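Aspartate carbamoyltransferase (Leishmania major, PDB 7K46) probably catalyses the transfer of a carbamoyl group from carbamoyl phosphate to L-aspartate, an early step of pyrimidine biosynthesis. Local coordinates at residues Leu156-Asp169 and Ala233-Lys245. Sequence-based numbering, arbitrary orientation.
Sequences LGAVDGIAIALIGD and ADCDVLYATRLQK
Ile164 and Val237 lie side by side on one face of two parallel strands, 163-167 and 237-240, their branches pointing the same way. With CG1 anti to the backbone N (chi1 176°), Ile164 lays this branch 3.8 Å from Val237 CB. Val237 CG2 meets Leu156 CD1 at 3.8 Å, where the last residue of helix 142-156 reaches the start of the strand. Further along, the side chains of Leu166 and Tyr239 cross at a slant, with Leu166 CD2 nearest to Tyr239 CB. On the reverse face, Ala165 CB rests against Leu238 CD2 (3.8 Å) and Cys235 SG (3.9 Å), and Ile167 CD1 leans on Leu238 CB. Asp236 clamps the entry: its OD2 takes the Ala163 N-H almost straight (2.9 Å, 171°), while Ala163 O accepts from both Asp236 N and Val237 N; OD1 pairs with Lys280. At the exit, Thr241 OG1 donates to Ile167 O (2.8 Å), and Leu243 CD2 packs 3.5 Å from Gly168 CA. Both strands are inner members of the parallel Rossmann-like sheet of the aspartate-binding domain, between strands 191-195 and 284-286; helix 174-186 packs on Leu166 and Tyr239, whose hydroxyl reaches Asp148 of helix 142-156.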
ATOM      1  N   LEU A 156      32.406  14.107   1.658  1.00 19.98           N
ATOM      2  CA  LEU A 156      33.645  14.881   1.648  1.00 23.17           C
ATOM      3  C   LEU A 156      34.133  15.295   3.032  1.00 28.52           C
ATOM      4  O   LEU A 156      35.302  15.676   3.167  1.00 29.25           O
ATOM      5  CB  LEU A 156      33.472  16.143   0.798  1.00 23.20           C
ATOM      6  CG  LEU A 156      33.071  15.917  -0.659  1.00 24.84           C
ATOM      7  CD1 LEU A 156      32.868  17.252  -1.376  1.00 21.92           C
ATOM      8  CD2 LEU A 156      34.101  15.033  -1.390  1.00 24.75           C
ATOM      9  N   GLY A 157      33.278  15.253   4.052  1.00 24.62           N
ATOM     10  CA  GLY A 157      33.639  15.649   5.394  1.00 27.31           C
ATOM     11  C   GLY A 157      33.206  17.051   5.774  1.00 28.84           C
ATOM     12  O   GLY A 157      33.216  17.383   6.963  1.00 29.82           O
ATOM     13  N   ALA A 158      32.830  17.881   4.799  1.00 26.21           N
ATOM     14  CA  ALA A 158      32.399  19.250   5.064  1.00 28.86           C
ATOM     15  C   ALA A 158      31.722  19.813   3.823  1.00 29.09           C
ATOM     16  O   ALA A 158      32.000  19.377   2.699  1.00 23.67           O
ATOM     17  CB  ALA A 158      33.580  20.150   5.462  1.00 24.31           C
ATOM     18  N   VAL A 159      30.843  20.788   4.040  1.00 25.61           N
ATOM     19  CA  VAL A 159      30.252  21.567   2.957  1.00 22.97           C
ATOM     20  C   VAL A 159      30.913  22.930   2.838  1.00 26.75           C
ATOM     21  O   VAL A 159      31.169  23.408   1.730  1.00 24.28           O
ATOM     22  CB  VAL A 159      28.727  21.712   3.155  1.00 21.65           C
ATOM     23  CG1 VAL A 159      28.126  22.487   1.995  1.00 22.65           C
ATOM     24  CG2 VAL A 159      28.062  20.348   3.268  1.00 22.00           C
ATOM     25  N   ASP A 160      31.174  23.575   3.974  1.00 23.48           N
ATOM     26  CA  ASP A 160      32.045  24.740   3.994  1.00 23.42           C
ATOM     27  C   ASP A 160      33.289  24.478   3.158  1.00 28.60           C
ATOM     28  O   ASP A 160      33.906  23.413   3.260  1.00 30.25           O
ATOM     29  CB  ASP A 160      32.456  25.070   5.432  1.00 26.99           C
ATOM     30  CG  ASP A 160      31.309  25.605   6.265  1.00 30.83           C
ATOM     31  OD1 ASP A 160      30.377  26.225   5.699  1.00 26.65           O
ATOM     32  OD2 ASP A 160      31.361  25.424   7.500  1.00 27.29           O
ATOM     33  N   GLY A 161      33.638  25.445   2.312  1.00 24.58           N
ATOM     34  CA  GLY A 161      34.873  25.413   1.563  1.00 28.46           C
ATOM     35  C   GLY A 161      34.799  24.826   0.164  1.00 25.83           C
ATOM     36  O   GLY A 161      35.798  24.895  -0.562  1.00 26.43           O
ATOM     37  N   ILE A 162      33.655  24.273  -0.258  1.00 25.23           N
ATOM     38  CA  ILE A 162      33.628  23.508  -1.504  1.00 23.43           C
ATOM     39  C   ILE A 162      33.476  24.430  -2.707  1.00 25.34           C
ATOM     40  O   ILE A 162      32.927  25.535  -2.627  1.00 21.49           O
ATOM     41  CB  ILE A 162      32.507  22.447  -1.510  1.00 23.94           C
ATOM     42  CG1 ILE A 162      31.122  23.106  -1.511  1.00 24.96           C
ATOM     43  CG2 ILE A 162      32.681  21.438  -0.375  1.00 22.29           C
ATOM     44  CD1 ILE A 162      29.969  22.104  -1.741  1.00 21.69           C
ATOM     45  N   ALA A 163      33.947  23.933  -3.845  1.00 18.24           N
ATOM     46  CA  ALA A 163      33.533  24.404  -5.159  1.00 21.59           C
ATOM     47  C   ALA A 163      32.569  23.384  -5.747  1.00 23.35           C
ATOM     48  O   ALA A 163      32.882  22.189  -5.801  1.00 21.76           O
ATOM     49  CB  ALA A 163      34.731  24.592  -6.093  1.00 22.69           C
ATOM     50  N   ILE A 164      31.412  23.852  -6.198  1.00 18.18           N
ATOM     51  CA  ILE A 164      30.354  22.979  -6.694  1.00 20.16           C
ATOM     52  C   ILE A 164      29.877  23.509  -8.036  1.00 20.53           C
ATOM     53  O   ILE A 164      29.734  24.722  -8.214  1.00 20.27           O
ATOM     54  CB  ILE A 164      29.183  22.874  -5.691  1.00 17.86           C
ATOM     55  CG1 ILE A 164      28.032  22.035  -6.268  1.00 18.59           C
ATOM     56  CG2 ILE A 164      28.691  24.257  -5.276  1.00 19.97           C
ATOM     57  CD1 ILE A 164      26.963  21.683  -5.238  1.00 19.96           C
ATOM     58  N   ALA A 165      29.650  22.604  -8.985  1.00 18.52           N
ATOM     59  CA  ALA A 165      29.058  22.953 -10.270  1.00 17.63           C
ATOM     60  C   ALA A 165      27.614  22.481 -10.284  1.00 18.97           C
ATOM     61  O   ALA A 165      27.339  21.315  -9.982  1.00 19.50           O
ATOM     62  CB  ALA A 165      29.829  22.324 -11.434  1.00 19.54           C
ATOM     63  N   LEU A 166      26.693  23.396 -10.582  1.00 19.47           N
ATOM     64  CA  LEU A 166      25.289  23.064 -10.804  1.00 16.83           C
ATOM     65  C   LEU A 166      25.098  23.027 -12.313  1.00 20.68           C
ATOM     66  O   LEU A 166      25.382  24.014 -12.999  1.00 18.93           O
ATOM     67  CB  LEU A 166      24.355  24.084 -10.139  1.00 18.63           C
ATOM     68  CG  LEU A 166      24.633  24.360  -8.658  1.00 17.88           C
ATOM     69  CD1 LEU A 166      23.795  25.520  -8.135  1.00 18.63           C
ATOM     70  CD2 LEU A 166      24.424  23.107  -7.776  1.00 18.14           C
ATOM     71  N   ILE A 167      24.676  21.878 -12.834  1.00 16.94           N
ATOM     72  CA  ILE A 167      24.771  21.585 -14.261  1.00 18.45           C
ATOM     73  C   ILE A 167      23.396  21.189 -14.768  1.00 22.37           C
ATOM     74  O   ILE A 167      22.828  20.203 -14.286  1.00 19.36           O
ATOM     75  CB  ILE A 167      25.769  20.451 -14.536  1.00 22.14           C
ATOM     76  CG1 ILE A 167      27.144  20.780 -13.944  1.00 21.14           C
ATOM     77  CG2 ILE A 167      25.840  20.138 -16.048  1.00 23.25           C
ATOM     78  CD1 ILE A 167      27.998  19.546 -13.743  1.00 17.65           C
ATOM     79  N   GLY A 168      22.883  21.917 -15.758  1.00 21.03           N
ATOM     80  CA  GLY A 168      21.640  21.507 -16.403  1.00 21.11           C
ATOM     81  C   GLY A 168      20.868  22.710 -16.925  1.00 26.30           C
ATOM     82  O   GLY A 168      21.453  23.738 -17.262  1.00 21.77           O
ATOM     83  N   ASP A 169      19.546  22.538 -17.003  1.00 22.07           N
ATOM     84  CA  ASP A 169      18.632  23.639 -17.312  1.00 26.65           C
ATOM     85  C   ASP A 169      18.472  24.456 -16.038  1.00 27.43           C
ATOM     86  O   ASP A 169      17.584  24.205 -15.219  1.00 23.66           O
ATOM     87  CB  ASP A 169      17.292  23.105 -17.811  1.00 29.31           C
ATOM     88  CG  ASP A 169      16.329  24.205 -18.233  1.00 32.72           C
ATOM     89  OD1 ASP A 169      16.488  25.369 -17.811  1.00 24.83           O
ATOM     90  OD2 ASP A 169      15.388  23.900 -19.001  1.00 32.15           O
ATOM     91  N   ALA A 233      38.462  20.080 -12.915  1.00 22.87           N
ATOM     92  CA  ALA A 233      39.589  19.895 -12.002  1.00 23.26           C
ATOM     93  C   ALA A 233      39.433  20.708 -10.727  1.00 29.34           C
ATOM     94  O   ALA A 233      39.989  20.339  -9.686  1.00 26.09           O
ATOM     95  CB  ALA A 233      40.897  20.271 -12.702  1.00 28.07           C
ATOM     96  N   ASP A 234      38.686  21.811 -10.784  1.00 25.13           N
ATOM     97  CA  ASP A 234      38.539  22.709  -9.648  1.00 24.80           C
ATOM     98  C   ASP A 234      37.394  22.319  -8.716  1.00 24.88           C
ATOM     99  O   ASP A 234      37.334  22.821  -7.586  1.00 26.04           O
ATOM    100  CB  ASP A 234      38.329  24.144 -10.150  1.00 24.24           C
ATOM    101  CG  ASP A 234      38.483  25.186  -9.046  1.00 33.10           C
ATOM    102  OD1 ASP A 234      39.461  25.096  -8.273  1.00 30.90           O
ATOM    103  OD2 ASP A 234      37.637  26.104  -8.969  1.00 28.87           O
ATOM    104  N   CYS A 235      36.510  21.422  -9.135  1.00 22.03           N
ATOM    105  CA  CYS A 235      35.279  21.170  -8.392  1.00 24.94           C
ATOM    106  C   CYS A 235      35.423  20.032  -7.386  1.00 23.51           C
ATOM    107  O   CYS A 235      36.035  18.997  -7.664  1.00 24.20           O
ATOM    108  CB  CYS A 235      34.127  20.859  -9.348  1.00 21.63           C
ATOM    109  SG  CYS A 235      33.484  22.331 -10.177  1.00 23.44           S
ATOM    110  N   ASP A 236      34.829  20.238  -6.216  1.00 22.38           N
ATOM    111  CA  ASP A 236      34.639  19.186  -5.229  1.00 20.02           C
ATOM    112  C   ASP A 236      33.334  18.432  -5.432  1.00 22.27           C
ATOM    113  O   ASP A 236      33.225  17.272  -5.012  1.00 21.04           O
ATOM    114  CB  ASP A 236      34.679  19.798  -3.834  1.00 23.83           C
ATOM    115  CG  ASP A 236      35.950  20.584  -3.605  1.00 28.47           C
ATOM    116  OD1 ASP A 236      37.040  19.970  -3.671  1.00 27.88           O
ATOM    117  OD2 ASP A 236      35.860  21.817  -3.409  1.00 22.35           O
ATOM    118  N   VAL A 237      32.353  19.065  -6.069  1.00 20.80           N
ATOM    119  CA  VAL A 237      31.059  18.455  -6.368  1.00 21.16           C
ATOM    120  C   VAL A 237      30.667  18.838  -7.790  1.00 19.16           C
ATOM    121  O   VAL A 237      30.664  20.024  -8.139  1.00 17.99           O
ATOM    122  CB  VAL A 237      29.964  18.909  -5.378  1.00 17.58           C
ATOM    123  CG1 VAL A 237      28.598  18.285  -5.749  1.00 18.34           C
ATOM    124  CG2 VAL A 237      30.353  18.550  -3.948  1.00 21.33           C
ATOM    125  N   LEU A 238      30.348  17.835  -8.610  1.00 16.61           N
ATOM    126  CA  LEU A 238      29.637  18.033  -9.872  1.00 16.54           C
ATOM    127  C   LEU A 238      28.203  17.573  -9.648  1.00 19.08           C
ATOM    128  O   LEU A 238      27.956  16.376  -9.491  1.00 20.16           O
ATOM    129  CB  LEU A 238      30.277  17.239 -11.005  1.00 20.26           C
ATOM    130  CG  LEU A 238      31.726  17.568 -11.345  1.00 20.84           C
ATOM    131  CD1 LEU A 238      32.217  16.672 -12.490  1.00 17.50           C
ATOM    132  CD2 LEU A 238      31.835  19.058 -11.711  1.00 18.34           C
ATOM    133  N   TYR A 239      27.265  18.517  -9.634  1.00 17.91           N
ATOM    134  CA  TYR A 239      25.856  18.228  -9.351  1.00 17.22           C
ATOM    135  C   TYR A 239      25.101  18.350 -10.670  1.00 19.40           C
ATOM    136  O   TYR A 239      24.852  19.458 -11.155  1.00 18.54           O
ATOM    137  CB  TYR A 239      25.311  19.166  -8.270  1.00 16.63           C
ATOM    138  CG  TYR A 239      23.906  18.844  -7.761  1.00 18.04           C
ATOM    139  CD1 TYR A 239      22.779  19.252  -8.466  1.00 17.06           C
ATOM    140  CD2 TYR A 239      23.718  18.164  -6.566  1.00 16.36           C
ATOM    141  CE1 TYR A 239      21.496  18.974  -8.005  1.00 18.29           C
ATOM    142  CE2 TYR A 239      22.432  17.869  -6.097  1.00 17.48           C
ATOM    143  CZ  TYR A 239      21.333  18.280  -6.816  1.00 18.16           C
ATOM    144  OH  TYR A 239      20.075  18.007  -6.352  1.00 19.44           O
ATOM    145  N   ALA A 240      24.748  17.209 -11.253  1.00 20.28           N
ATOM    146  CA  ALA A 240      24.098  17.153 -12.553  1.00 16.93           C
ATOM    147  C   ALA A 240      22.584  17.032 -12.409  1.00 23.23           C
ATOM    148  O   ALA A 240      22.069  16.478 -11.433  1.00 19.31           O
ATOM    149  CB  ALA A 240      24.633  15.972 -13.367  1.00 21.53           C
ATOM    150  N   THR A 241      21.867  17.551 -13.405  1.00 22.17           N
ATOM    151  CA  THR A 241      20.417  17.439 -13.449  1.00 19.57           C
ATOM    152  C   THR A 241      19.991  17.119 -14.876  1.00 22.52           C
ATOM    153  O   THR A 241      20.750  17.297 -15.833  1.00 23.17           O
ATOM    154  CB  THR A 241      19.705  18.726 -12.975  1.00 25.22           C
ATOM    155  OG1 THR A 241      20.077  19.817 -13.826  1.00 23.22           O
ATOM    156  CG2 THR A 241      20.069  19.060 -11.526  1.00 24.09           C
ATOM    157  N   ARG A 242      18.746  16.677 -14.996  1.00 26.12           N
ATOM    158  CA  ARG A 242      18.181  16.211 -16.256  1.00 30.32           C
ATOM    159  C   ARG A 242      17.681  17.382 -17.100  1.00 35.18           C
ATOM    160  O   ARG A 242      16.935  18.234 -16.604  1.00 34.73           O
ATOM    161  CB  ARG A 242      17.027  15.254 -15.950  1.00 29.47           C
ATOM    162  CG  ARG A 242      16.711  14.264 -17.037  1.00 39.75           C
ATOM    163  CD  ARG A 242      15.440  13.498 -16.707  1.00 42.10           C
ATOM    164  NE  ARG A 242      14.258  14.254 -17.088  1.00 55.38           N
ATOM    165  CZ  ARG A 242      13.159  13.712 -17.592  1.00 64.12           C
ATOM    166  NH1 ARG A 242      13.050  12.404 -17.763  1.00 64.81           N
ATOM    167  NH2 ARG A 242      12.150  14.503 -17.947  1.00 72.28           N
ATOM    168  N   LEU A 243      18.075  17.411 -18.378  1.00 36.21           N
ATOM    169  CA  LEU A 243      17.560  18.375 -19.352  1.00 44.86           C
ATOM    170  C   LEU A 243      16.315  17.812 -20.035  1.00 47.50           C
ATOM    171  O   LEU A 243      16.405  16.821 -20.768  1.00 50.57           O
ATOM    172  CB  LEU A 243      18.609  18.690 -20.419  1.00 45.86           C
ATOM    173  CG  LEU A 243      19.683  19.760 -20.260  1.00 47.79           C
ATOM    174  CD1 LEU A 243      19.078  21.152 -20.269  1.00 44.02           C
ATOM    175  CD2 LEU A 243      20.481  19.509 -18.996  1.00 45.57           C
ATOM    176  N   GLN A 244      15.170  18.452 -19.826  1.00 45.16           N
ATOM    177  CA  GLN A 244      13.934  18.072 -20.501  1.00 60.54           C
ATOM    178  C   GLN A 244      13.624  19.066 -21.616  1.00 60.92           C
ATOM    179  O   GLN A 244      13.852  20.271 -21.466  1.00 68.77           O
ATOM    180  CB  GLN A 244      12.768  18.010 -19.511  1.00 59.13           C
ATOM    181  N   LYS A 245      13.113  18.560 -22.737  1.00 66.10           N
ATOM    182  CA  LYS A 245      12.713  19.433 -23.845  1.00 71.39           C
ATOM    183  C   LYS A 245      11.589  20.379 -23.422  1.00 71.37           C
ATOM    184  O   LYS A 245      10.467  20.291 -23.920  1.00 75.85           O
ATOM    185  CB  LYS A 245      12.270  18.615 -25.063  1.00 71.98           C
ATOM    186  CG  LYS A 245      13.398  17.903 -25.790  1.00 69.88           C
ATOM    187  CD  LYS A 245      12.890  17.171 -27.025  1.00 66.12           C
ATOM    188  CE  LYS A 245      12.722  18.107 -28.208  1.00 65.41           C
ATOM    189  NZ  LYS A 245      13.845  17.976 -29.175  1.00 55.97           N
TER
HETATM  190  O   HOH W   1      18.263  20.350 -15.772  1.00 30.24           O
HETATM  191  O   HOH W   2      18.345  22.229 -13.191  1.00 35.24           O
HETATM  192  O   HOH W   3      14.478  21.288 -18.440  1.00 50.62           O